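PDB 6SQX: peptide-binding protein from Photobacterium damsela subsp. piscicida, which cleaves the peptidoglycan of potentially competing bacteria as a secreted NlpC/P60-type endopeptidase that also carries SH3-type domain sequence. Local coordinates for residues Y64-S69 and D76-P81; N88-L93 and L200-G205. All blocks are in the same frame, centred on the assembly; numbering follows the deposited sequence.

Interaction 1 (Y64-S69 and D76-P81); sequences YYFQWS and DFYYVP
Phe66 and Pro81 have the nearest pair of CA atoms across the two segments, 6.8 Å apart, and no hydrogen bond crosses between 64-69 and 76-81. Both residues direct CB toward the opposing segment, and the contact is made by side chains. The main contact is a CH-pi interaction: CB of Pro81 lies 3.8 Å from the centroid of the Phe66 ring and 19° off the ring normal. It therefore sits over one face, shifted toward the rim, and its nearest ring atom is CG of Phe66 at 3.6 Å. CG of Pro81 follows over the CD2 side, 4.0 Å from CD2 of Phe66. With its CG anti to the backbone N (chi1 -180°), Phe66 extends its ring across the gap, and the far part reaches Tyr78, where CE2 of Phe66 meets CD1 of Tyr78 at 4.3 Å.

At the base of this side chain, the carbonyl O of Phe66 accepts two bonds from Ser69, one from its N and one from its OG. The OG of Ser69 is 2.8 Å from O of Phe66 and lies in the carbonyl plane on a lone pair. These bonds tie the 3-10 turn from which the ring projects. The contact thus brings the turn just after helix 50-64 against strand 76-78 and the loop that follows it, a buried local packing, with Trp338 also touching Pro81. The chemistry implies a contact of dispersion and shape, in which the CB methylene of Pro81 lies against the pi face of Phe66 and the neighbouring carbonyl is satisfied within its own turn.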
ATOM      1  N   TYR A  64      13.460  -4.695  -2.339  1.00 19.50           N
ATOM      2  CA  TYR A  64      12.508  -5.343  -3.241  1.00 19.10           C
ATOM      3  C   TYR A  64      12.930  -6.773  -3.574  1.00 19.68           C
ATOM      4  O   TYR A  64      12.075  -7.669  -3.686  1.00 19.60           O
ATOM      5  CB  TYR A  64      12.407  -4.529  -4.527  1.00 19.23           C
ATOM      6  CG  TYR A  64      11.359  -4.980  -5.507  1.00 19.09           C
ATOM      7  CD1 TYR A  64      10.006  -4.782  -5.240  1.00 19.52           C
ATOM      8  CD2 TYR A  64      11.719  -5.534  -6.739  1.00 18.76           C
ATOM      9  CE1 TYR A  64       9.022  -5.136  -6.179  1.00 18.78           C
ATOM     10  CE2 TYR A  64      10.752  -5.892  -7.657  1.00 18.89           C
ATOM     11  CZ  TYR A  64       9.413  -5.712  -7.351  1.00 18.49           C
ATOM     12  OH  TYR A  64       8.425  -6.037  -8.275  1.00 19.39           O
ATOM     13  N   TYR A  65      14.237  -7.009  -3.719  1.00 19.84           N
ATOM     14  CA  TYR A  65      14.760  -8.346  -4.018  1.00 20.75           C
ATOM     15  C   TYR A  65      15.219  -9.113  -2.783  1.00 20.98           C
ATOM     16  O   TYR A  65      15.843 -10.173  -2.929  1.00 21.35           O
ATOM     17  CB  TYR A  65      15.903  -8.267  -5.051  1.00 21.88           C
ATOM     18  CG  TYR A  65      15.408  -7.773  -6.404  1.00 20.82           C
ATOM     19  CD1 TYR A  65      14.657  -8.603  -7.238  1.00 21.58           C
ATOM     20  CD2 TYR A  65      15.695  -6.479  -6.845  1.00 22.06           C
ATOM     21  CE1 TYR A  65      14.202  -8.153  -8.490  1.00 22.23           C
ATOM     22  CE2 TYR A  65      15.229  -6.033  -8.075  1.00 21.84           C
ATOM     23  CZ  TYR A  65      14.502  -6.877  -8.893  1.00 22.29           C
ATOM     24  OH  TYR A  65      14.052  -6.409 -10.145  1.00 23.81           O
ATOM     25  N   PHE A  66      14.865  -8.641  -1.589  1.00 20.62           N
ATOM     26  CA  PHE A  66      15.362  -9.277  -0.369  1.00 20.70           C
ATOM     27  C   PHE A  66      14.975 -10.744  -0.306  1.00 20.51           C
ATOM     28  O   PHE A  66      15.756 -11.574   0.189  1.00 21.62           O
ATOM     29  CB  PHE A  66      14.777  -8.544   0.833  1.00 20.57           C
ATOM     30  CG  PHE A  66      15.218  -9.109   2.141  1.00 21.56           C
ATOM     31  CD1 PHE A  66      16.530  -8.966   2.575  1.00 22.38           C
ATOM     32  CD2 PHE A  66      14.313  -9.766   2.957  1.00 22.47           C
ATOM     33  CE1 PHE A  66      16.921  -9.479   3.824  1.00 24.68           C
ATOM     34  CE2 PHE A  66      14.690 -10.276   4.211  1.00 24.22           C
ATOM     35  CZ  PHE A  66      16.010 -10.136   4.619  1.00 24.75           C
ATOM     36  N   GLN A  67      13.784 -11.110  -0.789  1.00 20.24           N
ATOM     37  CA  GLN A  67      13.383 -12.518  -0.687  1.00 19.27           C
ATOM     38  C   GLN A  67      14.197 -13.426  -1.596  1.00 19.64           C
ATOM     39  O   GLN A  67      14.111 -14.647  -1.460  1.00 21.38           O
ATOM     40  CB  GLN A  67      11.885 -12.701  -0.998  1.00 20.55           C
ATOM     41  CG  GLN A  67      10.970 -11.895  -0.088  1.00 20.68           C
ATOM     42  CD  GLN A  67      11.149 -12.186   1.386  1.00 20.60           C
ATOM     43  OE1 GLN A  67      11.644 -13.243   1.794  1.00 20.66           O
ATOM     44  NE2 GLN A  67      10.687 -11.265   2.192  1.00 20.95           N
ATOM     45  N   TRP A  68      14.927 -12.865  -2.556  1.00 20.30           N
ATOM     46  CA  TRP A  68      15.793 -13.644  -3.425  1.00 20.40           C
ATOM     47  C   TRP A  68      17.221 -13.624  -2.933  1.00 21.82           C
ATOM     48  O   TRP A  68      18.106 -14.202  -3.577  1.00 22.95           O
ATOM     49  CB  TRP A  68      15.716 -13.128  -4.868  1.00 20.82           C
ATOM     50  CG  TRP A  68      14.456 -13.441  -5.587  1.00 21.46           C
ATOM     51  CD1 TRP A  68      13.369 -14.138  -5.109  1.00 20.90           C
ATOM     52  CD2 TRP A  68      14.106 -13.015  -6.916  1.00 20.69           C
ATOM     53  NE1 TRP A  68      12.379 -14.208  -6.092  1.00 20.54           N
ATOM     54  CE2 TRP A  68      12.815 -13.526  -7.195  1.00 21.51           C
ATOM     55  CE3 TRP A  68      14.772 -12.278  -7.904  1.00 21.61           C
ATOM     56  CZ2 TRP A  68      12.173 -13.302  -8.422  1.00 22.04           C
ATOM     57  CZ3 TRP A  68      14.136 -12.082  -9.127  1.00 21.06           C
ATOM     58  CH2 TRP A  68      12.846 -12.570  -9.365  1.00 21.90           C
ATOM     59  N   SER A  69      17.451 -13.033  -1.759  1.00 22.91           N
ATOM     60  CA  SER A  69      18.807 -12.860  -1.253  1.00 23.96           C
ATOM     61  C   SER A  69      19.207 -13.985  -0.306  1.00 24.41           C
ATOM     62  O   SER A  69      18.381 -14.701   0.243  1.00 24.67           O
ATOM     63  CB  SER A  69      18.965 -11.508  -0.551  1.00 25.77           C
ATOM     64  OG  SER A  69      18.501 -11.541   0.786  1.00 25.92           O
ATOM     65  N   ASP A  76      11.744 -16.026   9.519  1.00 23.19           N
ATOM     66  CA  ASP A  76      11.816 -14.652   9.997  1.00 23.00           C
ATOM     67  C   ASP A  76      11.202 -13.737   8.948  1.00 22.17           C
ATOM     68  O   ASP A  76      11.474 -13.889   7.752  1.00 23.27           O
ATOM     69  CB  ASP A  76      13.291 -14.220  10.200  1.00 23.53           C
ATOM     70  CG  ASP A  76      14.057 -15.109  11.201  1.00 26.26           C
ATOM     71  OD1 ASP A  76      13.389 -15.716  12.071  1.00 27.72           O
ATOM     72  OD2 ASP A  76      15.300 -15.163  11.097  1.00 27.06           O
ATOM     73  N   PHE A  77      10.415 -12.765   9.407  1.00 22.20           N
ATOM     74  CA  PHE A  77       9.776 -11.791   8.527  1.00 21.29           C
ATOM     75  C   PHE A  77      10.063 -10.381   9.026  1.00 21.72           C
ATOM     76  O   PHE A  77       9.876 -10.089  10.212  1.00 22.12           O
ATOM     77  CB  PHE A  77       8.252 -12.023   8.437  1.00 20.90           C
ATOM     78  CG  PHE A  77       7.507 -10.854   7.855  1.00 19.97           C
ATOM     79  CD1 PHE A  77       7.643 -10.515   6.501  1.00 20.26           C
ATOM     80  CD2 PHE A  77       6.702 -10.074   8.668  1.00 21.13           C
ATOM     81  CE1 PHE A  77       6.956  -9.408   5.956  1.00 20.91           C
ATOM     82  CE2 PHE A  77       6.026  -8.957   8.126  1.00 21.45           C
ATOM     83  CZ  PHE A  77       6.175  -8.634   6.775  1.00 21.29           C
ATOM     84  N   TYR A  78      10.503  -9.507   8.124  1.00 21.26           N
ATOM     85  CA  TYR A  78      10.824  -8.114   8.432  1.00 20.86           C
ATOM     86  C   TYR A  78       9.814  -7.184   7.771  1.00 20.57           C
ATOM     87  O   TYR A  78       9.658  -7.235   6.558  1.00 20.91           O
ATOM     88  CB  TYR A  78      12.205  -7.764   7.869  1.00 21.68           C
ATOM     89  CG  TYR A  78      13.317  -8.496   8.578  1.00 23.83           C
ATOM     90  CD1 TYR A  78      13.588  -9.846   8.299  1.00 25.66           C
ATOM     91  CD2 TYR A  78      14.093  -7.848   9.543  1.00 24.84           C
ATOM     92  CE1 TYR A  78      14.611 -10.538   8.989  1.00 27.00           C
ATOM     93  CE2 TYR A  78      15.128  -8.515  10.216  1.00 26.81           C
ATOM     94  CZ  TYR A  78      15.364  -9.855   9.956  1.00 27.54           C
ATOM     95  OH  TYR A  78      16.378 -10.517  10.627  1.00 29.89           O
ATOM     96  N   TYR A  79       9.204  -6.271   8.533  1.00 19.80           N
ATOM     97  CA  TYR A  79       8.470  -5.199   7.841  1.00 19.74           C
ATOM     98  C   TYR A  79       9.407  -4.305   7.050  1.00 19.33           C
ATOM     99  O   TYR A  79       8.987  -3.710   6.046  1.00 20.66           O
ATOM    100  CB  TYR A  79       7.674  -4.341   8.842  1.00 22.12           C
ATOM    101  CG  TYR A  79       6.561  -5.114   9.460  1.00 24.21           C
ATOM    102  CD1 TYR A  79       5.408  -5.417   8.732  1.00 26.85           C
ATOM    103  CD2 TYR A  79       6.649  -5.566  10.783  1.00 26.96           C
ATOM    104  CE1 TYR A  79       4.383  -6.168   9.286  1.00 28.40           C
ATOM    105  CE2 TYR A  79       5.601  -6.303  11.360  1.00 28.17           C
ATOM    106  CZ  TYR A  79       4.462  -6.592  10.598  1.00 29.96           C
ATOM    107  OH  TYR A  79       3.430  -7.344  11.118  1.00 34.11           O
ATOM    108  N   VAL A  80      10.652  -4.148   7.487  1.00 20.12           N
ATOM    109  CA  VAL A  80      11.673  -3.389   6.774  1.00 19.93           C
ATOM    110  C   VAL A  80      12.894  -4.299   6.661  1.00 19.71           C
ATOM    111  O   VAL A  80      13.594  -4.518   7.670  1.00 20.78           O
ATOM    112  CB  VAL A  80      11.998  -2.079   7.519  1.00 21.71           C
ATOM    113  CG1 VAL A  80      13.154  -1.312   6.822  1.00 22.47           C
ATOM    114  CG2 VAL A  80      10.717  -1.218   7.629  1.00 21.88           C
ATOM    115  N   PRO A  81      13.155  -4.913   5.508  1.00 20.59           N
ATOM    116  CA  PRO A  81      14.263  -5.881   5.398  1.00 21.54           C
ATOM    117  C   PRO A  81      15.546  -5.306   5.967  1.00 23.62           C
ATOM    118  O   PRO A  81      15.877  -4.136   5.776  1.00 24.40           O
ATOM    119  CB  PRO A  81      14.371  -6.115   3.880  1.00 21.27           C
ATOM    120  CG  PRO A  81      12.971  -5.988   3.420  1.00 20.71           C
ATOM    121  CD  PRO A  81      12.355  -4.840   4.269  1.00 20.70           C
TER

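Interaction 2 (N88-L93 and L200-G205); sequences NNILKL and LIKGQG
Ile90 meets both Leu200 and Lys202, and its two branches divide the work. Its CB points toward strand 198-203. From there CG2, anti to the backbone N, reaches CD2 of Leu200 at 4.0 Å, where the two side chains run antiparallel to each other as they pass. The other branch starts at CG1, which is anti to the carbonyl carbon (chi1 -66°), and serves as a spacer that carries CD1 farther out. That methyl ends against the aliphatic part of Lys202: CD1 of Ile90 is 3.7 Å from CE of Lys202 and equally near its CD. The isoleucine and lysine chains cross at about a right angle, so the methyl meets the lysine from the flank. Phe77, Phe131 and Ile190 also touch Ile90.

Beyond CE the lysine chain bends (chi4 86°) and its chemistry changes. NZ of Lys202 hydrogen-bonds to O of Asn73 and OE1 of Gln67, with a weak bond to O of Asp76; these oxygens would probably help a buried ammonium group to keep its charge.

Ile90 is also the first residue of helix 90-102, and the start of that helix is capped. OD1 of Asn89 accepts from N of Lys92 at 2.9 Å with an N-H...O angle of 158°, the donor lying in the carbonyl plane. This is an N-cap bond, placed one residue before the isoleucine that makes the contact. Strand 198-203 is an inner strand of a five-stranded antiparallel sheet, and 200-205 falls in the SH3b1-type sequence range. The geometry is thus that of a capped helix start packing onto the sheet of an SH3-type domain, Ile90 meeting strand 198-203 and Leu93 touching Leu207 of strand 206-211.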
ATOM      1  N   ASN A  88      10.228 -10.331  13.000  1.00 24.56           N
ATOM      2  CA  ASN A  88       9.152 -11.099  13.600  1.00 25.34           C
ATOM      3  C   ASN A  88       9.350 -12.580  13.321  1.00 24.10           C
ATOM      4  O   ASN A  88       9.810 -12.959  12.243  1.00 24.54           O
ATOM      5  CB  ASN A  88       7.794 -10.689  12.999  1.00 26.09           C
ATOM      6  CG  ASN A  88       7.422  -9.256  13.338  1.00 30.29           C
ATOM      7  OD1 ASN A  88       6.733  -8.993  14.328  1.00 34.68           O
ATOM      8  ND2 ASN A  88       7.885  -8.316  12.515  1.00 31.70           N
ATOM      9  N   ASN A  89       8.951 -13.429  14.270  1.00 25.28           N
ATOM     10  CA  ASN A  89       8.890 -14.869  14.020  1.00 25.32           C
ATOM     11  C   ASN A  89       7.581 -15.233  13.311  1.00 25.08           C
ATOM     12  O   ASN A  89       6.489 -14.939  13.818  1.00 26.85           O
ATOM     13  CB  ASN A  89       9.024 -15.616  15.350  1.00 26.31           C
ATOM     14  CG  ASN A  89       9.023 -17.113  15.171  1.00 26.65           C
ATOM     15  OD1 ASN A  89       7.978 -17.750  15.211  1.00 28.99           O
ATOM     16  ND2 ASN A  89      10.214 -17.692  14.989  1.00 28.04           N
ATOM     17  N   ILE A  90       7.696 -15.872  12.134  1.00 23.35           N
ATOM     18  CA  ILE A  90       6.523 -16.116  11.284  1.00 22.55           C
ATOM     19  C   ILE A  90       5.546 -17.058  11.963  1.00 22.65           C
ATOM     20  O   ILE A  90       4.333 -16.803  11.980  1.00 23.09           O
ATOM     21  CB  ILE A  90       6.929 -16.623   9.886  1.00 22.22           C
ATOM     22  CG1 ILE A  90       7.694 -15.508   9.152  1.00 22.25           C
ATOM     23  CG2 ILE A  90       5.690 -17.162   9.100  1.00 22.75           C
ATOM     24  CD1 ILE A  90       8.339 -15.897   7.829  1.00 23.86           C
ATOM     25  N   LEU A  91       6.057 -18.143  12.575  1.00 24.34           N
ATOM     26  CA  LEU A  91       5.150 -19.096  13.206  1.00 25.10           C
ATOM     27  C   LEU A  91       4.386 -18.443  14.360  1.00 26.51           C
ATOM     28  O   LEU A  91       3.174 -18.667  14.525  1.00 27.24           O
ATOM     29  CB  LEU A  91       5.931 -20.326  13.672  1.00 25.91           C
ATOM     30  CG  LEU A  91       5.139 -21.477  14.318  1.00 26.81           C
ATOM     31  CD1 LEU A  91       4.024 -21.948  13.357  1.00 29.26           C
ATOM     32  CD2 LEU A  91       6.114 -22.611  14.667  1.00 28.75           C
ATOM     33  N   LYS A  92       5.061 -17.590  15.137  1.00 25.88           N
ATOM     34  CA  LYS A  92       4.368 -16.854  16.201  1.00 27.13           C
ATOM     35  C   LYS A  92       3.256 -15.980  15.622  1.00 27.15           C
ATOM     36  O   LYS A  92       2.132 -15.959  16.141  1.00 28.50           O
ATOM     37  CB  LYS A  92       5.361 -16.007  17.004  1.00 27.99           C
ATOM     38  CG  LYS A  92       4.716 -15.125  18.068  1.00 32.08           C
ATOM     39  CD  LYS A  92       5.738 -14.168  18.692  1.00 38.11           C
ATOM     40  CE  LYS A  92       5.195 -13.492  19.949  1.00 43.06           C
ATOM     41  NZ  LYS A  92       3.875 -12.820  19.761  1.00 44.40           N
ATOM     42  N   LEU A  93       3.560 -15.236  14.546  1.00 25.34           N
ATOM     43  CA  LEU A  93       2.537 -14.379  13.935  1.00 23.80           C
ATOM     44  C   LEU A  93       1.349 -15.199  13.447  1.00 23.97           C
ATOM     45  O   LEU A  93       0.200 -14.761  13.559  1.00 24.31           O
ATOM     46  CB  LEU A  93       3.134 -13.551  12.791  1.00 25.48           C
ATOM     47  CG  LEU A  93       4.059 -12.373  13.138  1.00 27.72           C
ATOM     48  CD1 LEU A  93       4.524 -11.622  11.861  1.00 28.38           C
ATOM     49  CD2 LEU A  93       3.435 -11.376  14.117  1.00 29.79           C
ATOM     50  N   LEU A 200       1.401 -19.610   1.991  1.00 20.84           N
ATOM     51  CA  LEU A 200       1.867 -18.519   2.828  1.00 19.71           C
ATOM     52  C   LEU A 200       3.166 -18.011   2.223  1.00 19.62           C
ATOM     53  O   LEU A 200       4.073 -18.805   1.951  1.00 20.35           O
ATOM     54  CB  LEU A 200       2.156 -19.070   4.231  1.00 20.09           C
ATOM     55  CG  LEU A 200       2.683 -18.036   5.260  1.00 19.78           C
ATOM     56  CD1 LEU A 200       1.767 -16.786   5.480  1.00 19.81           C
ATOM     57  CD2 LEU A 200       3.032 -18.719   6.592  1.00 21.30           C
ATOM     58  N   ILE A 201       3.230 -16.704   1.928  1.00 19.36           N
ATOM     59  CA  ILE A 201       4.364 -16.089   1.242  1.00 19.37           C
ATOM     60  C   ILE A 201       4.791 -14.825   1.975  1.00 19.14           C
ATOM     61  O   ILE A 201       4.074 -14.302   2.832  1.00 19.42           O
ATOM     62  CB  ILE A 201       4.002 -15.728  -0.221  1.00 18.65           C
ATOM     63  CG1 ILE A 201       2.931 -14.588  -0.292  1.00 20.80           C
ATOM     64  CG2 ILE A 201       3.492 -16.979  -0.934  1.00 19.55           C
ATOM     65  CD1 ILE A 201       2.765 -13.976  -1.651  1.00 22.34           C
ATOM     66  N   LYS A 202       5.957 -14.308   1.605  1.00 17.58           N
ATOM     67  CA  LYS A 202       6.312 -12.958   2.028  1.00 18.21           C
ATOM     68  C   LYS A 202       7.026 -12.248   0.892  1.00 18.06           C
ATOM     69  O   LYS A 202       7.751 -12.876   0.116  1.00 19.30           O
ATOM     70  CB  LYS A 202       7.171 -12.965   3.316  1.00 19.35           C
ATOM     71  CG  LYS A 202       8.416 -13.886   3.263  1.00 19.96           C
ATOM     72  CD  LYS A 202       8.960 -13.988   4.695  1.00 19.93           C
ATOM     73  CE  LYS A 202      10.196 -14.882   4.780  1.00 21.16           C
ATOM     74  NZ  LYS A 202      11.493 -14.177   4.487  1.00 22.09           N
ATOM     75  N   GLY A 203       6.812 -10.937   0.811  1.00 18.26           N
ATOM     76  CA  GLY A 203       7.477 -10.124  -0.195  1.00 19.05           C
ATOM     77  C   GLY A 203       6.953  -8.703  -0.119  1.00 18.94           C
ATOM     78  O   GLY A 203       5.861  -8.458   0.404  1.00 19.81           O
ATOM     79  N   GLN A 204       7.767  -7.771  -0.634  1.00 19.14           N
ATOM     80  CA  GLN A 204       7.385  -6.354  -0.610  1.00 18.46           C
ATOM     81  C   GLN A 204       7.024  -5.852   0.800  1.00 19.37           C
ATOM     82  O   GLN A 204       6.323  -4.845   0.964  1.00 20.59           O
ATOM     83  CB  GLN A 204       6.284  -6.051  -1.643  1.00 19.63           C
ATOM     84  CG  GLN A 204       6.800  -5.625  -3.013  1.00 19.95           C
ATOM     85  CD  GLN A 204       7.423  -4.250  -2.977  1.00 20.53           C
ATOM     86  OE1 GLN A 204       8.273  -3.973  -2.128  1.00 21.02           O
ATOM     87  NE2 GLN A 204       6.972  -3.346  -3.855  1.00 21.55           N
ATOM     88  N   GLY A 205       7.562  -6.479   1.854  1.00 19.21           N
ATOM     89  CA  GLY A 205       7.244  -6.011   3.196  1.00 18.66           C
ATOM     90  C   GLY A 205       5.916  -6.510   3.731  1.00 18.39           C
ATOM     91  O   GLY A 205       5.391  -5.962   4.721  1.00 19.10           O
TER

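In the fold
Both contacts are buried, on the same side of the chain's centre, with their own centres about 10 Å apart. They share the two-stranded antiparallel sheet: strand 76-78 belongs to interaction 1 and its partner 87-89 to interaction 2, joined by N of Asn88 bonding to O of Phe77. A second tie is polar, the lysine of interaction 2 reaching with its charged end a residue of the 3-10 turn of interaction 1. Interaction 1 closes a short loop, only six residues separating its segments, and rests on aromatic and proline surfaces. Interaction 2 spans 106 intervening residues, bringing a helix start onto the SH3-type sheet through aliphatic groups.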